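Local coordinates for penaeus monodon metallodensovirus major capsid protein (Penaeus monodon metallodensovirus, PDB 6WH7) that builds the 60-subunit icosahedral capsid of a shrimp parvovirus, a shell that probably encloses and protects the viral single-stranded DNA genome, at residues A[126-131]-A[157-162]; A[184-189]-A[289-294]; A[238-243]-A[328-333]. One frame throughout, in Å; residues are numbered along the deposited sequence.

Interaction 1 of 3, residues A[126-131]-A[157-162]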
# COMPACT_ATOMS: atom_id res chain seq x y z
N TYR A 126 -49.45 -35.70 66.14
CA TYR A 126 -50.89 -35.76 65.99
C TYR A 126 -51.37 -34.50 65.27
O TYR A 126 -50.69 -33.48 65.24
CB TYR A 126 -51.60 -35.91 67.33
CG TYR A 126 -51.54 -34.71 68.23
CD1 TYR A 126 -52.57 -33.80 68.26
CD2 TYR A 126 -50.45 -34.48 69.04
CE1 TYR A 126 -52.53 -32.71 69.08
CE2 TYR A 126 -50.40 -33.39 69.86
CZ TYR A 126 -51.44 -32.51 69.87
OH TYR A 126 -51.39 -31.41 70.69
N THR A 127 -52.56 -34.60 64.70
CA THR A 127 -53.16 -33.50 63.96
C THR A 127 -54.57 -33.27 64.46
O THR A 127 -55.37 -34.20 64.55
CB THR A 127 -53.20 -33.79 62.46
OG1 THR A 127 -51.86 -33.96 61.97
CG2 THR A 127 -53.82 -32.64 61.73
N LEU A 128 -54.87 -32.02 64.81
CA LEU A 128 -56.22 -31.58 65.11
C LEU A 128 -56.79 -30.91 63.88
O LEU A 128 -56.17 -30.01 63.32
CB LEU A 128 -56.23 -30.62 66.29
CG LEU A 128 -56.55 -31.22 67.65
CD1 LEU A 128 -55.67 -32.38 67.95
CD2 LEU A 128 -56.35 -30.15 68.69
N SER A 129 -57.97 -31.34 63.46
CA SER A 129 -58.48 -30.94 62.16
C SER A 129 -59.98 -30.75 62.22
O SER A 129 -60.68 -31.42 62.97
CB SER A 129 -58.13 -31.99 61.11
OG SER A 129 -58.69 -31.63 59.87
N ASN A 130 -60.46 -29.81 61.40
CA ASN A 130 -61.88 -29.65 61.10
C ASN A 130 -62.68 -29.38 62.37
O ASN A 130 -63.55 -30.16 62.79
CB ASN A 130 -62.39 -30.87 60.33
CG ASN A 130 -61.69 -31.04 59.01
OD1 ASN A 130 -61.08 -32.06 58.75
ND2 ASN A 130 -61.77 -30.03 58.17
N LEU A 131 -62.37 -28.24 62.97
CA LEU A 131 -62.99 -27.84 64.23
C LEU A 131 -64.43 -27.44 64.01
O LEU A 131 -64.74 -26.67 63.10
CB LEU A 131 -62.21 -26.69 64.85
CG LEU A 131 -62.77 -26.15 66.16
CD1 LEU A 131 -62.69 -27.19 67.24
CD2 LEU A 131 -62.03 -24.93 66.57
N MET A 157 -61.48 -22.31 69.77
CA MET A 157 -60.92 -23.18 70.78
C MET A 157 -59.44 -22.90 70.87
O MET A 157 -58.76 -22.75 69.85
CB MET A 157 -61.17 -24.66 70.45
CG MET A 157 -60.63 -25.60 71.51
SD MET A 157 -61.01 -27.32 71.18
CE MET A 157 -59.92 -27.62 69.81
N ILE A 158 -58.93 -22.80 72.09
CA ILE A 158 -57.55 -22.42 72.32
C ILE A 158 -56.72 -23.68 72.45
O ILE A 158 -56.97 -24.51 73.33
CB ILE A 158 -57.42 -21.55 73.58
CG1 ILE A 158 -58.29 -20.31 73.46
CG2 ILE A 158 -55.99 -21.12 73.76
CD1 ILE A 158 -58.39 -19.54 74.73
N HIS A 159 -55.74 -23.85 71.57
CA HIS A 159 -54.74 -24.88 71.75
C HIS A 159 -53.54 -24.25 72.43
O HIS A 159 -52.94 -23.31 71.90
CB HIS A 159 -54.31 -25.50 70.43
CG HIS A 159 -53.37 -26.65 70.60
ND1 HIS A 159 -53.79 -27.89 71.02
CD2 HIS A 159 -52.02 -26.71 70.53
CE1 HIS A 159 -52.75 -28.69 71.12
NE2 HIS A 159 -51.66 -28.00 70.84
N SER A 160 -53.17 -24.78 73.58
CA SER A 160 -52.09 -24.23 74.37
C SER A 160 -50.95 -25.23 74.44
O SER A 160 -51.17 -26.41 74.73
CB SER A 160 -52.57 -23.88 75.77
OG SER A 160 -53.57 -22.89 75.73
N ILE A 161 -49.74 -24.76 74.15
CA ILE A 161 -48.52 -25.53 74.36
C ILE A 161 -47.79 -24.89 75.53
O ILE A 161 -47.53 -23.69 75.51
CB ILE A 161 -47.63 -25.54 73.11
CG1 ILE A 161 -48.34 -26.23 71.96
CG2 ILE A 161 -46.35 -26.24 73.41
CD1 ILE A 161 -47.60 -26.11 70.67
N ASP A 162 -47.46 -25.68 76.53
CA ASP A 162 -46.82 -25.13 77.72
C ASP A 162 -45.34 -25.41 77.59
O ASP A 162 -44.85 -26.47 77.99
CB ASP A 162 -47.42 -25.78 78.96
CG ASP A 162 -46.98 -25.11 80.22
OD1 ASP A 162 -46.31 -24.06 80.14
OD2 ASP A 162 -47.31 -25.63 81.30

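Interaction 2 of 3, residues A[184-189]-A[289-294]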
# COMPACT_ATOMS: atom_id res chain seq x y z
N ARG A 184 -57.96 -41.47 73.73
CA ARG A 184 -57.87 -40.78 72.45
C ARG A 184 -58.97 -39.75 72.25
O ARG A 184 -58.72 -38.69 71.69
CB ARG A 184 -57.85 -41.76 71.29
CG ARG A 184 -56.52 -42.42 71.09
CD ARG A 184 -56.58 -43.27 69.87
NE ARG A 184 -56.84 -42.46 68.69
CZ ARG A 184 -55.90 -41.86 67.98
NH1 ARG A 184 -54.63 -41.99 68.31
NH2 ARG A 184 -56.24 -41.14 66.92
N GLU A 185 -60.20 -40.03 72.67
CA GLU A 185 -61.17 -38.94 72.70
C GLU A 185 -60.82 -38.07 73.89
O GLU A 185 -60.77 -38.56 75.02
CB GLU A 185 -62.61 -39.44 72.76
CG GLU A 185 -63.11 -40.02 74.06
CD GLU A 185 -62.67 -41.43 74.27
OE1 GLU A 185 -61.81 -41.88 73.49
OE2 GLU A 185 -63.20 -42.10 75.17
N LEU A 186 -60.56 -36.80 73.65
CA LEU A 186 -59.75 -36.07 74.62
C LEU A 186 -60.72 -35.54 75.65
O LEU A 186 -61.31 -34.47 75.49
CB LEU A 186 -58.99 -34.97 73.91
CG LEU A 186 -58.10 -35.46 72.77
CD1 LEU A 186 -57.64 -34.32 71.91
CD2 LEU A 186 -56.90 -36.19 73.32
N ASP A 187 -60.89 -36.31 76.72
CA ASP A 187 -61.76 -35.95 77.82
C ASP A 187 -61.02 -35.62 79.11
O ASP A 187 -61.67 -35.36 80.12
CB ASP A 187 -62.76 -37.07 78.08
CG ASP A 187 -62.10 -38.39 78.31
OD1 ASP A 187 -60.89 -38.50 78.08
OD2 ASP A 187 -62.80 -39.33 78.74
N TYR A 188 -59.69 -35.66 79.12
CA TYR A 188 -58.99 -35.48 80.39
C TYR A 188 -59.02 -34.00 80.72
O TYR A 188 -58.38 -33.20 80.05
CB TYR A 188 -57.56 -35.99 80.31
CG TYR A 188 -57.42 -37.46 80.01
CD1 TYR A 188 -58.39 -38.36 80.39
CD2 TYR A 188 -56.27 -37.95 79.43
CE1 TYR A 188 -58.25 -39.70 80.13
CE2 TYR A 188 -56.12 -39.29 79.18
CZ TYR A 188 -57.11 -40.16 79.53
OH TYR A 188 -56.96 -41.49 79.28
N VAL A 189 -59.71 -33.65 81.80
CA VAL A 189 -59.92 -32.26 82.18
C VAL A 189 -59.12 -31.99 83.44
O VAL A 189 -59.17 -32.76 84.40
CB VAL A 189 -61.41 -31.94 82.37
CG1 VAL A 189 -62.14 -32.02 81.07
CG2 VAL A 189 -62.03 -32.90 83.31
N ALA A 289 -66.75 -28.37 71.35
CA ALA A 289 -65.94 -28.47 70.15
C ALA A 289 -65.92 -29.90 69.66
O ALA A 289 -65.79 -30.84 70.45
CB ALA A 289 -64.51 -27.99 70.40
N GLN A 290 -66.07 -30.06 68.35
CA GLN A 290 -65.70 -31.29 67.68
C GLN A 290 -64.53 -31.01 66.76
O GLN A 290 -64.45 -29.95 66.13
CB GLN A 290 -66.82 -31.86 66.82
CG GLN A 290 -66.45 -33.25 66.36
CD GLN A 290 -67.16 -33.68 65.13
OE1 GLN A 290 -67.86 -32.91 64.51
NE2 GLN A 290 -66.97 -34.93 64.76
N PHE A 291 -63.63 -31.97 66.65
CA PHE A 291 -62.59 -31.93 65.64
C PHE A 291 -62.17 -33.36 65.36
O PHE A 291 -62.66 -34.31 65.98
CB PHE A 291 -61.42 -31.06 66.09
CG PHE A 291 -60.90 -31.40 67.44
CD1 PHE A 291 -59.91 -32.35 67.61
CD2 PHE A 291 -61.41 -30.78 68.55
CE1 PHE A 291 -59.45 -32.66 68.85
CE2 PHE A 291 -60.95 -31.08 69.79
CZ PHE A 291 -59.97 -32.02 69.94
N THR A 292 -61.27 -33.52 64.40
CA THR A 292 -60.74 -34.81 64.03
C THR A 292 -59.35 -34.96 64.60
O THR A 292 -58.52 -34.06 64.46
CB THR A 292 -60.71 -34.96 62.51
OG1 THR A 292 -62.03 -34.78 62.00
CG2 THR A 292 -60.24 -36.33 62.12
N LEU A 293 -59.09 -36.07 65.27
CA LEU A 293 -57.78 -36.37 65.82
C LEU A 293 -57.14 -37.44 64.95
O LEU A 293 -57.60 -38.58 64.92
CB LEU A 293 -57.88 -36.84 67.26
CG LEU A 293 -56.56 -37.26 67.88
CD1 LEU A 293 -55.62 -36.09 67.92
CD2 LEU A 293 -56.77 -37.82 69.25
N GLU A 294 -56.09 -37.06 64.23
CA GLU A 294 -55.25 -38.00 63.51
C GLU A 294 -53.89 -38.04 64.18
O GLU A 294 -53.17 -37.04 64.18
CB GLU A 294 -55.10 -37.61 62.04
CG GLU A 294 -56.30 -37.87 61.20
CD GLU A 294 -56.09 -37.43 59.77
OE1 GLU A 294 -55.13 -36.68 59.52
OE2 GLU A 294 -56.85 -37.87 58.89

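Interaction 3 of 3, residues A[238-243]-A[328-333]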
# COMPACT_ATOMS: atom_id res chain seq x y z
N TYR A 238 -44.69 -43.16 79.00
CA TYR A 238 -44.58 -41.97 78.18
C TYR A 238 -43.69 -42.27 76.99
O TYR A 238 -42.93 -43.24 76.98
CB TYR A 238 -43.98 -40.81 78.97
CG TYR A 238 -44.79 -40.31 80.13
CD1 TYR A 238 -45.80 -39.39 79.94
CD2 TYR A 238 -44.52 -40.73 81.41
CE1 TYR A 238 -46.53 -38.92 80.99
CE2 TYR A 238 -45.25 -40.26 82.47
CZ TYR A 238 -46.26 -39.36 82.25
OH TYR A 238 -47.00 -38.89 83.30
N VAL A 239 -43.79 -41.44 75.95
CA VAL A 239 -42.88 -41.64 74.83
C VAL A 239 -41.53 -41.30 75.44
O VAL A 239 -41.46 -40.49 76.37
CB VAL A 239 -43.19 -40.75 73.62
CG1 VAL A 239 -44.69 -40.54 73.42
CG2 VAL A 239 -42.37 -39.49 73.63
N PRO A 240 -40.44 -41.92 74.99
CA PRO A 240 -39.14 -41.67 75.62
C PRO A 240 -38.80 -40.19 75.66
O PRO A 240 -38.82 -39.50 74.64
CB PRO A 240 -38.18 -42.45 74.73
CG PRO A 240 -39.02 -43.55 74.20
CD PRO A 240 -40.37 -42.99 73.99
N GLN A 241 -38.48 -39.70 76.86
CA GLN A 241 -38.20 -38.29 77.08
C GLN A 241 -37.17 -38.16 78.18
O GLN A 241 -37.21 -38.90 79.16
CB GLN A 241 -39.45 -37.52 77.50
CG GLN A 241 -40.52 -37.44 76.46
CD GLN A 241 -41.75 -36.81 77.00
OE1 GLN A 241 -41.95 -36.74 78.20
NE2 GLN A 241 -42.62 -36.37 76.12
N ASN A 242 -36.28 -37.19 78.04
CA ASN A 242 -35.32 -36.83 79.07
C ASN A 242 -35.78 -35.50 79.65
O ASN A 242 -35.71 -34.47 78.99
CB ASN A 242 -33.92 -36.73 78.48
CG ASN A 242 -33.35 -38.08 78.12
OD1 ASN A 242 -33.68 -39.09 78.74
ND2 ASN A 242 -32.52 -38.12 77.10
N ASN A 243 -36.25 -35.53 80.90
CA ASN A 243 -36.98 -34.41 81.48
C ASN A 243 -36.57 -34.22 82.92
O ASN A 243 -35.78 -34.99 83.48
CB ASN A 243 -38.49 -34.64 81.45
CG ASN A 243 -39.05 -34.65 80.08
OD1 ASN A 243 -38.45 -34.11 79.16
ND2 ASN A 243 -40.21 -35.25 79.92
N GLN A 328 -33.26 -51.63 75.43
CA GLN A 328 -33.62 -51.06 76.71
C GLN A 328 -35.10 -51.25 76.97
O GLN A 328 -35.89 -51.41 76.04
CB GLN A 328 -33.25 -49.58 76.77
CG GLN A 328 -31.78 -49.34 76.56
CD GLN A 328 -30.94 -50.02 77.60
OE1 GLN A 328 -31.21 -49.90 78.78
NE2 GLN A 328 -29.96 -50.79 77.16
N SER A 329 -35.47 -51.26 78.25
CA SER A 329 -36.86 -51.16 78.63
C SER A 329 -37.31 -49.71 78.57
O SER A 329 -36.51 -48.78 78.58
CB SER A 329 -37.08 -51.76 80.02
OG SER A 329 -36.33 -51.08 81.01
N TYR A 330 -38.62 -49.51 78.48
CA TYR A 330 -39.17 -48.16 78.41
C TYR A 330 -38.97 -47.41 79.72
O TYR A 330 -39.16 -47.96 80.81
CB TYR A 330 -40.64 -48.19 78.02
CG TYR A 330 -40.84 -48.32 76.54
CD1 TYR A 330 -40.93 -47.19 75.75
CD2 TYR A 330 -40.92 -49.55 75.92
CE1 TYR A 330 -41.11 -47.27 74.40
CE2 TYR A 330 -41.09 -49.64 74.56
CZ TYR A 330 -41.19 -48.49 73.81
OH TYR A 330 -41.37 -48.55 72.45
N GLY A 331 -38.59 -46.15 79.59
CA GLY A 331 -38.03 -45.39 80.69
C GLY A 331 -38.93 -45.05 81.85
O GLY A 331 -38.65 -45.42 82.99
N SER A 332 -40.01 -44.34 81.57
CA SER A 332 -40.86 -43.83 82.62
C SER A 332 -42.30 -44.06 82.24
O SER A 332 -42.67 -43.94 81.07
CB SER A 332 -40.62 -42.36 82.86
OG SER A 332 -40.99 -41.62 81.73
N LEU A 333 -43.11 -44.39 83.23
CA LEU A 333 -44.48 -44.79 83.01
C LEU A 333 -45.41 -43.67 83.43
O LEU A 333 -45.12 -42.92 84.36
CB LEU A 333 -44.80 -46.05 83.81
CG LEU A 333 -43.88 -47.23 83.58
CD1 LEU A 333 -44.31 -48.39 84.45
CD2 LEU A 333 -43.82 -47.62 82.14

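Interaction 1 of 3, residues A[126-131]-A[157-162]
The two facing sheets of the capsid's jelly-roll beta-sandwich meet here: Leu128 and Leu131 of one sheet point at the other, and the Tyr126 ring reaches across to it, against His159 and Met157. The strand segments run nearly antiparallel, at 170°, and their axes come no closer than 11.2 Å. That spacing is too wide for backbone pairing but suits two layers of side chains. On 157-162 the touching residues alternate, whereas on the other strand they are Tyr126, Leu128 and Leu131, the spacing lengthening at Asn130.

At one end Tyr126 and His159 approach from opposite directions and meet edge to edge, with Tyr126 OH 3.1 Å from CE1 of His159. Tyr126 has its CG between the backbone N and the carbonyl carbon (chi1 70°), from where the phenol's length carries its OH to the imidazole. The hydroxyl is satisfied by a hydrogen bond to ND1 of His271, on the strand beside His159. His159 in turn stacks on Phe220 and meets His271 edge to face, within an aromatic cluster.

Between the two ends, Leu128 bears on the same imidazole, its CD2 lying 4.1 Å from ND1 of His159. The other methyl, CD1, sits in plane at the edge of the Tyr126 ring.

At the far end the contact is wholly apolar. Leu131 CD1 packs 3.8 Å from CE of Met157, while Leu131 CD2 rests on Met157 CB at 4.0 Å. The methionine chain is extended until it bends at chi3 (72°), bringing its terminal methyl to the leucine. Met157 also packs on Phe291 and Trp211; a flexible thioether can follow such uneven neighbours. Side chains from two facing sheets thus meet in the core, as in the beta-sandwich of a viral jelly roll.

Interaction 2 of 3, residues A[184-189]-A[289-294]
Arg184 opens the contact by laying its guanidinium beside Leu293 of strand 287-302. Leu293 CD2 lies 4.1 Å above one face of the guanidinium, offset toward its rim, and CG of Leu293 is 4.0 Å from NH2 of Arg184. The arginine chain bends at chi3 (62°), which folds the flat head back over the leucine instead of letting it run on past the strand. Arginine suits this buried place because its aliphatic part and flat faces tolerate an apolar neighbour while its N-H groups find acceptors around the rim: NH1 bonds to Thr295 OG1 and to the carbonyl oxygen of Phe90.

Two residues on, Leu186 turns inward, and its branched end spans two residues of the strand. Its CD1 touches the Phe291 ring at the edge, in plane, 3.8 Å from CZ of Phe291, and the two side chains cross at about a right angle. Its CD2 reaches the leucine, 4.4 Å from CD2 of Leu293. Leucine, branched at CG, is apt here, since each methyl can meet a different partner. Leu186 also packs on Ile81 and Ile83 of strand 79-83, and Phe291 on Val70, Ile72 and Leu128.

Farther along, the loop has packing of its own, Tyr188 stacking on Trp178. A loop leucine packed between strands 79-83 and 287-302 of the two facing sheets, with an arginine head against the latter strand, is a loop covering part of the core of a jelly-roll beta-sandwich.

Interaction 3 of 3, residues A[238-243]-A[328-333]
The backbone N of Tyr238 donates a hydrogen bond to the carbonyl oxygen of Ser332 across 3.0 Å, joining two of the long loops that elaborate the jelly roll of this capsid protein. The bond is moderately bent, 140° at the hydrogen, and the donor lies 16° off the carbonyl plane. Near it, the Tyr238 ring lies obliquely along the other loop. Its CD2 lies 3.7 Å from Ser332 OG, and its CE2 approaches the carbonyl group of Leu333. CG of Tyr238 stands anti to the carbonyl carbon (chi1 -64°), a setting that carries the ring alongside residues 332-333. Its hydroxyl, beyond the contact, is bonded to the backbone N of Gln345. Tyrosine thus serves twice, its ring carbons lying along the backbone of the other loop and its hydroxyl bonding an amide N beyond it.

Farther along, Pro240 and Tyr330 form the apolar half of the contact, and Met88 and Pro121 pack against both. Tyr330 also stacks on Phe230. Proline fits an extended loop that uses its ring, not an N-H, for packing: the Pro240 CG approaches the tyrosine ring obliquely, 4.3 Å from CE1 of Tyr330.

Overall arrangement
From the N terminus, interaction 1 closes first, returning strand 157-162 across the sandwich from strand 118-135 after a short excursion. The chain then leaves strand 169-179, and residues 184-189 open interaction 2, which closes only a hundred residues later on strand 287-302. Inside that span residues 238-243 open interaction 3, whose partner 328-333 follows the closure of interaction 2, so these two cross. Interactions 1 and 2 touch, their centres about 9 Å apart, because strands 118-135 and 287-302 are neighbours in one sheet; together they tie this sheet to its opposite and to a loop. Interaction 3, centred about 25 Å from the centre of interaction 1, joins two loops nearer the middle of the chain.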